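Local structure of PHOX (Pseudomonas fluorescens, 4A9V) at residues P154-L160 with D363-I369; R245-E251 with K263-R269; N468-M474 with G519-R523. The protein hydrolyses phosphate monoesters as an alkaline phosphatase, using a cofactor of two oxo-bridged irons and calcium ions held in a beta-propeller. One frame throughout, in Å; residues are numbered along the deposited sequence.

How the contacts relate
Contacts 1 and 2 are neighbours, centres about 11 Å apart; contact 3 lies across the chain's centre, about 46 Å from contact 1 and 37 Å from contact 2, centre to centre. Along the chain, contact 2 falls between the two halves of contact 1, and contact 3 follows both. Arg269 joins the first two: its NH1 lies 2.9 Å from Ile369 O and its N 3.0 Å from Leu368 O, probable hydrogen bonds between the C-terminal end of helix 364-369 and the loop following strand 262-264. Those two form one continuous region; contact 3 is a separate junction of a loop with edge strand 521-526 of another sheet, and neither it nor contact 1 is at the metal sites.

Contact 1: residues P154-L160 with D363-I369; sequences PAAGHEL and DQAEVLI. With EDO (1,2-ethanediol), chain H.
Ala155 and Ala365 bring the two backbones together, their CA atoms 4.3 Å apart, where the type II turn Ala155-His158 runs up against the start of helix 364-369. The methyl of Ala365 packs against Ala155 CA and the His158 ring, 3.3 Å from His158 CD2. With CG anti to the backbone N (chi1 -165°), the His158 imidazole reaches over to the helix start and gives its NE2 hydrogen to Asp363 OD2 at 2.9 Å. That oxygen lies in the ring plane and uses its syn lone pair, while the carboxylate stands 86° to the ring. Asp363 is the N-cap residue: its OD1 accepts from Glu366 N at 2.9 Å, so one carboxylate serves both helix and loop. On the imidazole's other nitrogen, ND1 accepts from Leu160 N in a nearly straight bond of 3.0 Å, and the two bonds together fix the ring's rotation. Were His158 an alanine, Asp363 OD2 would probably lose this donor and Leu160 N its acceptor, and a gap would be likely beside the Ala365 methyl. Ile369 CD1 packs 3.9 Å from Leu160 CB and 4.0 Å from Ala155 CB. Nearer the solvent, Pro154 CB meets Leu368 CD1 at 3.6 Å.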
loop_
_atom_site.group_PDB
_atom_site.type_symbol
_atom_site.label_atom_id
_atom_site.label_comp_id
_atom_site.label_asym_id
_atom_site.label_seq_id
_atom_site.Cartn_x
_atom_site.Cartn_y
_atom_site.Cartn_z
ATOM N N PRO A 154 3.721 16.647 15.356
ATOM C CA PRO A 154 2.966 17.378 16.365
ATOM C C PRO A 154 2.336 16.499 17.440
ATOM O O PRO A 154 2.032 16.992 18.523
ATOM C CB PRO A 154 1.892 18.089 15.546
ATOM C CG PRO A 154 2.541 18.304 14.221
ATOM C CD PRO A 154 3.355 17.057 13.989
ATOM N N ALA A 155 2.055 15.238 17.128
ATOM C CA ALA A 155 1.399 14.362 18.090
ATOM C C ALA A 155 2.388 13.630 18.990
ATOM O O ALA A 155 1.975 13.010 19.959
ATOM C CB ALA A 155 0.481 13.373 17.385
ATOM N N ALA A 156 3.683 13.709 18.698
ATOM C CA ALA A 156 4.679 13.105 19.580
ATOM C C ALA A 156 4.568 13.699 20.980
ATOM O O ALA A 156 4.470 14.915 21.140
ATOM C CB ALA A 156 6.077 13.319 19.031
ATOM N N GLY A 157 4.522 12.837 21.988
ATOM C CA GLY A 157 4.485 13.288 23.373
ATOM C C GLY A 157 3.108 13.686 23.874
ATOM O O GLY A 157 2.967 14.105 25.017
ATOM N N HIS A 158 2.083 13.553 23.043
ATOM C CA HIS A 158 0.728 13.906 23.465
ATOM C C HIS A 158 0.222 12.925 24.489
ATOM O O HIS A 158 0.570 11.744 24.455
ATOM C CB HIS A 158 -0.212 13.933 22.269
ATOM C CG HIS A 158 -1.515 14.629 22.548
ATOM N ND1 HIS A 158 -2.611 13.972 22.970
ATOM C CD2 HIS A 158 -1.858 15.975 22.488
ATOM C CE1 HIS A 158 -3.616 14.854 23.142
ATOM N NE2 HIS A 158 -3.148 16.078 22.856
ATOM N N GLU A 159 -0.689 13.378 25.343
ATOM C CA GLU A 159 -1.344 12.495 26.305
ATOM C C GLU A 159 -1.928 11.235 25.652
ATOM O O GLU A 159 -1.821 10.141 26.205
ATOM C CB GLU A 159 -2.445 13.256 27.037
ATOM C CG GLU A 159 -1.936 14.154 28.155
ATOM C CD GLU A 159 -1.090 13.411 29.175
ATOM O OE1 GLU A 159 -1.648 12.567 29.907
ATOM O OE2 GLU A 159 0.075 13.815 29.374
ATOM N N LEU A 160 -2.538 11.384 24.479
ATOM C CA LEU A 160 -3.176 10.250 23.803
ATOM C C LEU A 160 -2.173 9.222 23.279
ATOM O O LEU A 160 -2.557 8.130 22.864
ATOM C CB LEU A 160 -4.030 10.735 22.633
ATOM C CG LEU A 160 -5.323 11.452 23.014
ATOM C CD1 LEU A 160 -5.988 12.022 21.772
ATOM C CD2 LEU A 160 -6.261 10.516 23.758
ATOM N N ASP A 363 -6.562 20.257 20.282
ATOM C CA ASP A 363 -5.295 20.775 19.790
ATOM C C ASP A 363 -4.956 20.076 18.476
ATOM O O ASP A 363 -5.699 19.208 18.024
ATOM C CB ASP A 363 -4.189 20.555 20.828
ATOM C CG ASP A 363 -4.096 19.111 21.286
ATOM O OD1 ASP A 363 -4.295 18.205 20.460
ATOM O OD2 ASP A 363 -3.831 18.877 22.482
ATOM N N GLN A 364 -3.866 20.491 17.840
ATOM C CA GLN A 364 -3.516 19.971 16.530
ATOM C C GLN A 364 -3.114 18.500 16.602
ATOM O O GLN A 364 -3.400 17.740 15.684
ATOM C CB GLN A 364 -2.397 20.807 15.907
ATOM C CG GLN A 364 -1.963 20.331 14.528
ATOM C CD GLN A 364 -3.063 20.406 13.485
ATOM O OE1 GLN A 364 -4.127 20.978 13.714
ATOM N NE2 GLN A 364 -2.778 19.876 12.301
ATOM N N ALA A 365 -2.533 18.067 17.716
ATOM C CA ALA A 365 -2.215 16.649 17.869
ATOM C C ALA A 365 -3.461 15.790 17.707
ATOM O O ALA A 365 -3.435 14.761 17.027
ATOM C CB ALA A 365 -1.568 16.394 19.216
ATOM N N GLU A 366 -4.554 16.197 18.340
ATOM C CA GLU A 366 -5.800 15.442 18.236
ATOM C C GLU A 366 -6.391 15.443 16.832
ATOM O O GLU A 366 -6.979 14.456 16.403
ATOM C CB GLU A 366 -6.818 15.967 19.246
ATOM C CG GLU A 366 -6.393 15.710 20.679
ATOM C CD GLU A 366 -7.489 15.948 21.703
ATOM O OE1 GLU A 366 -8.626 16.311 21.327
ATOM O OE2 GLU A 366 -7.234 15.664 22.892
ATOM N N VAL A 367 -6.233 16.549 16.114
ATOM C CA VAL A 367 -6.629 16.608 14.715
ATOM C C VAL A 367 -5.933 15.510 13.913
ATOM O O VAL A 367 -6.552 14.856 13.074
ATOM C CB VAL A 367 -6.340 17.999 14.113
ATOM C CG1 VAL A 367 -6.659 18.019 12.627
ATOM C CG2 VAL A 367 -7.138 19.068 14.847
ATOM N N LEU A 368 -4.648 15.308 14.173
ATOM C CA LEU A 368 -3.862 14.332 13.421
ATOM C C LEU A 368 -4.164 12.892 13.854
ATOM O O LEU A 368 -4.354 12.009 13.016
ATOM C CB LEU A 368 -2.373 14.639 13.581
ATOM C CG LEU A 368 -1.947 15.990 13.001
ATOM C CD1 LEU A 368 -0.560 16.353 13.502
ATOM C CD2 LEU A 368 -2.008 15.973 11.485
ATOM N N ILE A 369 -4.248 12.661 15.160
ATOM C CA ILE A 369 -4.550 11.334 15.687
ATOM C C ILE A 369 -5.941 10.892 15.218
ATOM O O ILE A 369 -6.169 9.716 14.938
ATOM C CB ILE A 369 -4.438 11.329 17.227
ATOM C CG1 ILE A 369 -3.002 11.642 17.665
ATOM C CG2 ILE A 369 -4.887 9.993 17.800
ATOM C CD1 ILE A 369 -2.878 12.031 19.124
HETATM C C1 EDO H . 2.482 20.367 11.210
HETATM O O1 EDO H . 3.185 21.611 11.018
HETATM C C2 EDO H . 1.056 20.653 11.670
HETATM O O2 EDO H . 0.309 19.438 11.841
#

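Contact 2: residues R245-E251 with K263-R269; sequences RHGWVVE and KRTALGR. With EDO (1,2-ethanediol), chain M.
Trp248 has CG anti to its carbonyl carbon (chi1 -55°), which swings the indole in between Thr265 and Arg269; Arg269, with CG anti to the backbone N (chi1 174°) and its chain extended as far as NE, lays its CB over one face and carries its chain across the ring at a slant. The six-membered ring is sandwiched by two CH-pi contacts: Arg269 CB lies 3.5 Å from its centroid on that face and Thr265 CG2 3.6 Å from it on the opposite face. Beyond the ring, Arg269 NE makes a weak bond to His246 O. Lys263 runs alongside Val250, pointing the same way, until its NZ donates to Arg245 O at 3.0 Å, in the carbonyl plane; the ammonium also forms a salt bridge with Glu193, which probably balances its charge. On the other strand end, Glu251 OE1 accepts from Arg264 NE at 2.8 Å in a salt bridge, met nearly along its C-O bond but itself tilted out of the guanidinium plane; a weak bond from NH2 joins it. Thr188 holds the second oxygen of Glu251, and Asp320 pairs with Arg264 NH1. Between the two segments, a water accepts from Val249 N at 2.9 Å and donates to Arg264 O and Gly268 O, bridging where the strands part. Arg264 N meets Val249 O at 2.8 Å, almost straight. Next to it, Val250 and Lys263 form an antiparallel non-hydrogen-bonded pair. This is a beta hairpin, strands 249-252 and 262-264, within a mixed propeller sheet, with Val249 about 9 Å, side chain to side chain, from the calcium ligand Glu273.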
loop_
_atom_site.group_PDB
_atom_site.type_symbol
_atom_site.label_atom_id
_atom_site.label_comp_id
_atom_site.label_asym_id
_atom_site.label_seq_id
_atom_site.Cartn_x
_atom_site.Cartn_y
_atom_site.Cartn_z
ATOM N N ARG A 245 -0.939 4.740 18.543
ATOM C CA ARG A 245 0.484 4.748 18.226
ATOM C C ARG A 245 0.784 3.946 16.950
ATOM O O ARG A 245 1.948 3.753 16.590
ATOM C CB ARG A 245 1.275 4.237 19.429
ATOM C CG ARG A 245 1.252 5.237 20.586
ATOM C CD ARG A 245 1.178 4.596 21.958
ATOM N NE ARG A 245 2.283 3.679 22.224
ATOM C CZ ARG A 245 3.494 4.060 22.610
ATOM N NH1 ARG A 245 3.763 5.342 22.806
ATOM N NH2 ARG A 245 4.439 3.153 22.801
ATOM N N HIS A 246 -0.280 3.624 16.217
ATOM C CA HIS A 246 -0.227 2.938 14.933
ATOM C C HIS A 246 -1.265 3.545 14.024
ATOM O O HIS A 246 -2.162 4.270 14.476
ATOM C CB HIS A 246 -0.467 1.438 15.124
ATOM C CG HIS A 246 0.494 0.806 16.085
ATOM N ND1 HIS A 246 1.753 0.457 15.725
ATOM C CD2 HIS A 246 0.417 0.652 17.464
ATOM C CE1 HIS A 246 2.425 0.063 16.825
ATOM N NE2 HIS A 246 1.614 0.195 17.887
ATOM N N GLY A 247 -1.117 3.303 12.723
ATOM C CA GLY A 247 -1.893 4.005 11.704
ATOM C C GLY A 247 -1.186 5.230 11.138
ATOM O O GLY A 247 -1.841 6.177 10.693
ATOM N N TRP A 248 0.143 5.178 11.091
ATOM C CA TRP A 248 0.964 6.304 10.644
ATOM C C TRP A 248 1.810 5.920 9.459
ATOM O O TRP A 248 1.985 4.735 9.144
ATOM C CB TRP A 248 1.870 6.759 11.788
ATOM C CG TRP A 248 1.123 7.104 13.054
ATOM C CD1 TRP A 248 0.973 6.316 14.187
ATOM C CD2 TRP A 248 0.409 8.347 13.350
ATOM N NE1 TRP A 248 0.228 6.969 15.141
ATOM C CE2 TRP A 248 -0.116 8.207 14.699
ATOM C CE3 TRP A 248 0.183 9.530 12.659
ATOM C CZ2 TRP A 248 -0.782 9.240 15.330
ATOM C CZ3 TRP A 248 -0.530 10.548 13.289
ATOM C CH2 TRP A 248 -0.986 10.411 14.603
ATOM N N VAL A 249 2.326 6.937 8.782
ATOM C CA VAL A 249 3.406 6.787 7.823
ATOM C C VAL A 249 4.725 6.808 8.586
ATOM O O VAL A 249 4.954 7.670 9.432
ATOM C CB VAL A 249 3.369 7.923 6.791
ATOM C CG1 VAL A 249 4.502 7.768 5.791
ATOM C CG2 VAL A 249 2.030 7.929 6.069
ATOM N N VAL A 250 5.574 5.834 8.287
ATOM C CA VAL A 250 6.829 5.638 8.994
ATOM C C VAL A 250 7.989 5.801 8.012
ATOM O O VAL A 250 7.984 5.218 6.932
ATOM C CB VAL A 250 6.871 4.228 9.621
ATOM C CG1 VAL A 250 8.162 4.027 10.395
ATOM C CG2 VAL A 250 5.666 4.009 10.517
ATOM N N GLU A 251 8.963 6.632 8.370
ATOM C CA GLU A 251 10.098 6.938 7.513
ATOM C C GLU A 251 11.325 6.134 7.956
ATOM O O GLU A 251 11.686 6.107 9.142
ATOM C CB GLU A 251 10.394 8.439 7.554
ATOM C CG GLU A 251 11.462 8.869 6.562
ATOM C CD GLU A 251 11.630 10.374 6.434
ATOM O OE1 GLU A 251 11.052 11.122 7.254
ATOM O OE2 GLU A 251 12.425 10.801 5.571
ATOM N N LYS A 263 7.841 7.473 13.091
ATOM C CA LYS A 263 6.436 7.679 12.739
ATOM C C LYS A 263 6.157 9.167 12.588
ATOM O O LYS A 263 6.375 9.951 13.514
ATOM C CB LYS A 263 5.520 7.051 13.784
ATOM C CG LYS A 263 5.841 5.583 14.036
ATOM C CD LYS A 263 4.613 4.730 14.316
ATOM C CE LYS A 263 5.009 3.276 14.504
ATOM N NZ LYS A 263 3.839 2.367 14.652
ATOM N N ARG A 264 5.715 9.559 11.398
ATOM C CA ARG A 264 5.605 10.965 11.028
ATOM C C ARG A 264 4.160 11.438 11.240
ATOM O O ARG A 264 3.323 11.365 10.341
ATOM C CB ARG A 264 6.043 11.162 9.575
ATOM C CG ARG A 264 7.513 10.850 9.343
ATOM C CD ARG A 264 8.427 11.811 10.088
ATOM N NE ARG A 264 9.833 11.578 9.780
ATOM C CZ ARG A 264 10.847 12.184 10.389
ATOM N NH1 ARG A 264 10.616 13.121 11.299
ATOM N NH2 ARG A 264 12.087 11.859 10.079
ATOM N N THR A 265 3.861 11.911 12.446
ATOM C CA THR A 265 2.482 12.203 12.809
ATOM C C THR A 265 1.867 13.389 12.055
ATOM O O THR A 265 0.643 13.489 11.982
ATOM C CB THR A 265 2.273 12.361 14.330
ATOM O OG1 THR A 265 2.982 13.510 14.817
ATOM C CG2 THR A 265 2.716 11.106 15.074
ATOM N N ALA A 266 2.684 14.263 11.467
ATOM C CA ALA A 266 2.136 15.363 10.677
ATOM C C ALA A 266 1.341 14.876 9.468
ATOM O O ALA A 266 0.541 15.626 8.916
ATOM C CB ALA A 266 3.229 16.323 10.234
ATOM N N LEU A 267 1.575 13.640 9.036
ATOM C CA LEU A 267 0.890 13.090 7.868
ATOM C C LEU A 267 -0.433 12.408 8.232
ATOM O O LEU A 267 -1.166 11.974 7.345
ATOM C CB LEU A 267 1.807 12.127 7.101
ATOM C CG LEU A 267 2.800 12.769 6.127
ATOM C CD1 LEU A 267 3.758 13.740 6.811
ATOM C CD2 LEU A 267 3.577 11.687 5.388
ATOM N N GLY A 268 -0.794 12.428 9.515
ATOM C CA GLY A 268 -2.121 11.995 9.943
ATOM C C GLY A 268 -2.226 10.502 10.213
ATOM O O GLY A 268 -1.418 9.712 9.710
ATOM N N ARG A 269 -3.225 10.132 11.009
ATOM C CA ARG A 269 -3.471 8.742 11.377
ATOM C C ARG A 269 -4.748 8.249 10.708
ATOM O O ARG A 269 -5.812 8.858 10.858
ATOM C CB ARG A 269 -3.599 8.613 12.901
ATOM C CG ARG A 269 -4.006 7.227 13.365
ATOM C CD ARG A 269 -3.840 7.103 14.865
ATOM N NE ARG A 269 -4.520 5.933 15.408
ATOM C CZ ARG A 269 -5.798 5.899 15.766
ATOM N NH1 ARG A 269 -6.575 6.960 15.615
ATOM N NH2 ARG A 269 -6.318 4.769 16.214
HETATM C C1 EDO M . 14.492 8.073 8.593
HETATM O O1 EDO M . 15.566 8.739 7.919
HETATM C C2 EDO M . 13.548 9.116 9.180
HETATM O O2 EDO M . 14.150 10.412 9.060
HETATM O O HOH W 1 1.380 9.570 9.371
#

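Contact 3: residues N468-M474 with G519-R523; sequences NITPQNM and GEIRR
Edge strand 521-526 of a four-stranded antiparallel propeller sheet is met here by the loop 468-474, and side chains bridge the two. Asn473, its CG lying between the backbone N and the carbonyl carbon (chi1 75°), spends both amide hydrogens: ND2 donates to Ile521 O across the contact at 3.0 Å, from above the carbonyl plane, and to Asn468 O within the loop, in the plane of that carbonyl. Its OD1 accepts from Thr470 N at 2.8 Å, and Thr470 OG1 in turn accepts from Asn473 N in an ST motif, so the loop is tied to itself around one amide. Asn468 ND2 donates to Gly519 O at 2.9 Å and also to Phe449 O, while Ser466 holds OD1; a water links Asn468 O to Ile521 N. At the other end, Arg523 NH1 donates to Gln472 O at 2.7 Å, and NH2 donates to Met474 O at 2.8 Å, in the guanidinium plane, plus a weak bond to Gln472 O. The Arg523 nitrogens thus donate mostly to backbone carbonyls, Ile16 O being a second for NH1, with Gln510 OE1 on NE and a water on NH2, so the arginine's charge is probably stabilised largely by neutral carbonyl dipoles.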
loop_
_atom_site.group_PDB
_atom_site.type_symbol
_atom_site.label_atom_id
_atom_site.label_comp_id
_atom_site.label_asym_id
_atom_site.label_seq_id
_atom_site.Cartn_x
_atom_site.Cartn_y
_atom_site.Cartn_z
ATOM N N ASN A 468 -12.894 1.762 -22.545
ATOM C CA ASN A 468 -11.543 1.206 -22.599
ATOM C C ASN A 468 -11.397 -0.147 -21.899
ATOM O O ASN A 468 -10.324 -0.771 -21.953
ATOM C CB ASN A 468 -10.480 2.223 -22.127
ATOM C CG ASN A 468 -10.785 2.882 -20.779
ATOM O OD1 ASN A 468 -11.931 2.963 -20.320
ATOM N ND2 ASN A 468 -9.739 3.467 -20.190
ATOM N N ILE A 469 -12.498 -0.642 -21.344
ATOM C CA ILE A 469 -12.606 -2.027 -20.896
ATOM C C ILE A 469 -13.298 -2.852 -21.980
ATOM O O ILE A 469 -14.371 -2.486 -22.456
ATOM C CB ILE A 469 -13.422 -2.122 -19.586
ATOM C CG1 ILE A 469 -12.720 -1.367 -18.452
ATOM C CG2 ILE A 469 -13.650 -3.576 -19.209
ATOM C CD1 ILE A 469 -11.340 -1.891 -18.111
ATOM N N THR A 470 -12.737 -4.017 -22.267
ATOM C CA THR A 470 -13.281 -4.927 -23.261
ATOM C C THR A 470 -13.373 -6.332 -22.685
ATOM O O THR A 470 -12.722 -6.633 -21.687
ATOM C CB THR A 470 -12.381 -4.988 -24.506
ATOM O OG1 THR A 470 -11.170 -5.680 -24.179
ATOM C CG2 THR A 470 -12.064 -3.592 -25.024
ATOM N N PRO A 471 -14.040 -7.246 -23.408
ATOM C CA PRO A 471 -14.032 -8.618 -22.925
ATOM C C PRO A 471 -12.643 -9.243 -22.902
ATOM O O PRO A 471 -12.403 -10.171 -22.129
ATOM C CB PRO A 471 -14.954 -9.335 -23.916
ATOM C CG PRO A 471 -15.940 -8.278 -24.283
ATOM C CD PRO A 471 -15.105 -7.028 -24.404
ATOM N N GLN A 472 -11.728 -8.726 -23.716
ATOM C CA GLN A 472 -10.370 -9.254 -23.732
ATOM C C GLN A 472 -9.542 -8.816 -22.523
ATOM O O GLN A 472 -8.819 -9.638 -21.963
ATOM C CB GLN A 472 -9.650 -8.903 -25.033
ATOM C CG GLN A 472 -8.367 -9.711 -25.229
ATOM C CD GLN A 472 -7.221 -9.271 -24.322
ATOM O OE1 GLN A 472 -7.098 -8.093 -23.982
ATOM N NE2 GLN A 472 -6.319 -10.195 -24.018
ATOM N N ASN A 473 -9.641 -7.546 -22.119
ATOM C CA ASN A 473 -8.705 -6.975 -21.145
ATOM C C ASN A 473 -9.274 -6.790 -19.742
ATOM O O ASN A 473 -8.594 -6.269 -18.861
ATOM C CB ASN A 473 -8.128 -5.643 -21.642
ATOM C CG ASN A 473 -9.119 -4.497 -21.547
ATOM O OD1 ASN A 473 -10.256 -4.684 -21.129
ATOM N ND2 ASN A 473 -8.709 -3.315 -21.998
ATOM N N MET A 474 -10.489 -7.268 -19.511
ATOM C CA MET A 474 -11.206 -6.885 -18.307
ATOM C C MET A 474 -10.581 -7.454 -17.034
ATOM O O MET A 474 -10.010 -8.549 -17.011
ATOM C CB MET A 474 -12.678 -7.270 -18.408
ATOM C CG MET A 474 -12.912 -8.735 -18.692
ATOM S SD MET A 474 -14.673 -9.079 -18.764
ATOM C CE MET A 474 -14.627 -10.848 -19.033
ATOM N N GLY A 519 -5.944 6.085 -23.073
ATOM C CA GLY A 519 -6.824 5.264 -22.269
ATOM C C GLY A 519 -6.697 3.773 -22.506
ATOM O O GLY A 519 -7.336 2.993 -21.808
ATOM N N GLU A 520 -5.888 3.368 -23.486
ATOM C CA GLU A 520 -5.780 1.955 -23.820
ATOM C C GLU A 520 -5.155 1.170 -22.668
ATOM O O GLU A 520 -4.153 1.600 -22.086
ATOM C CB GLU A 520 -4.958 1.759 -25.097
ATOM C CG GLU A 520 -4.936 0.312 -25.561
ATOM C CD GLU A 520 -4.178 0.083 -26.856
ATOM O OE1 GLU A 520 -3.588 1.040 -27.408
ATOM O OE2 GLU A 520 -4.108 -1.092 -27.274
ATOM N N ILE A 521 -5.693 -0.020 -22.411
ATOM C CA ILE A 521 -5.212 -0.919 -21.365
ATOM C C ILE A 521 -4.980 -2.308 -21.956
ATOM O O ILE A 521 -5.853 -2.837 -22.654
ATOM C CB ILE A 521 -6.236 -1.020 -20.212
ATOM C CG1 ILE A 521 -6.446 0.357 -19.576
ATOM C CG2 ILE A 521 -5.766 -2.021 -19.172
ATOM C CD1 ILE A 521 -7.670 0.456 -18.686
ATOM N N ARG A 522 -3.809 -2.883 -21.690
ATOM C CA ARG A 522 -3.481 -4.249 -22.100
ATOM C C ARG A 522 -3.063 -5.081 -20.893
ATOM O O ARG A 522 -2.313 -4.616 -20.036
ATOM C CB ARG A 522 -2.354 -4.243 -23.138
ATOM C CG ARG A 522 -2.720 -3.531 -24.426
ATOM C CD ARG A 522 -1.621 -3.635 -25.464
ATOM N NE ARG A 522 -1.962 -2.807 -26.607
ATOM C CZ ARG A 522 -1.266 -2.741 -27.728
ATOM N NH1 ARG A 522 -0.169 -3.460 -27.874
ATOM N NH2 ARG A 522 -1.649 -1.906 -28.677
ATOM N N ARG A 523 -3.515 -6.328 -20.835
ATOM C CA ARG A 523 -3.105 -7.241 -19.774
ATOM C C ARG A 523 -1.687 -7.732 -20.024
ATOM O O ARG A 523 -1.361 -8.166 -21.135
ATOM C CB ARG A 523 -4.067 -8.429 -19.675
ATOM C CG ARG A 523 -3.847 -9.271 -18.433
ATOM C CD ARG A 523 -4.798 -10.456 -18.351
ATOM N NE ARG A 523 -6.192 -10.043 -18.233
ATOM C CZ ARG A 523 -7.097 -10.127 -19.205
ATOM N NH1 ARG A 523 -6.779 -10.599 -20.403
ATOM N NH2 ARG A 523 -8.357 -9.802 -18.957
HETATM O O HOH W 2 -8.334 -0.396 -23.820
HETATM O O HOH W 3 -10.580 -11.228 -20.199
#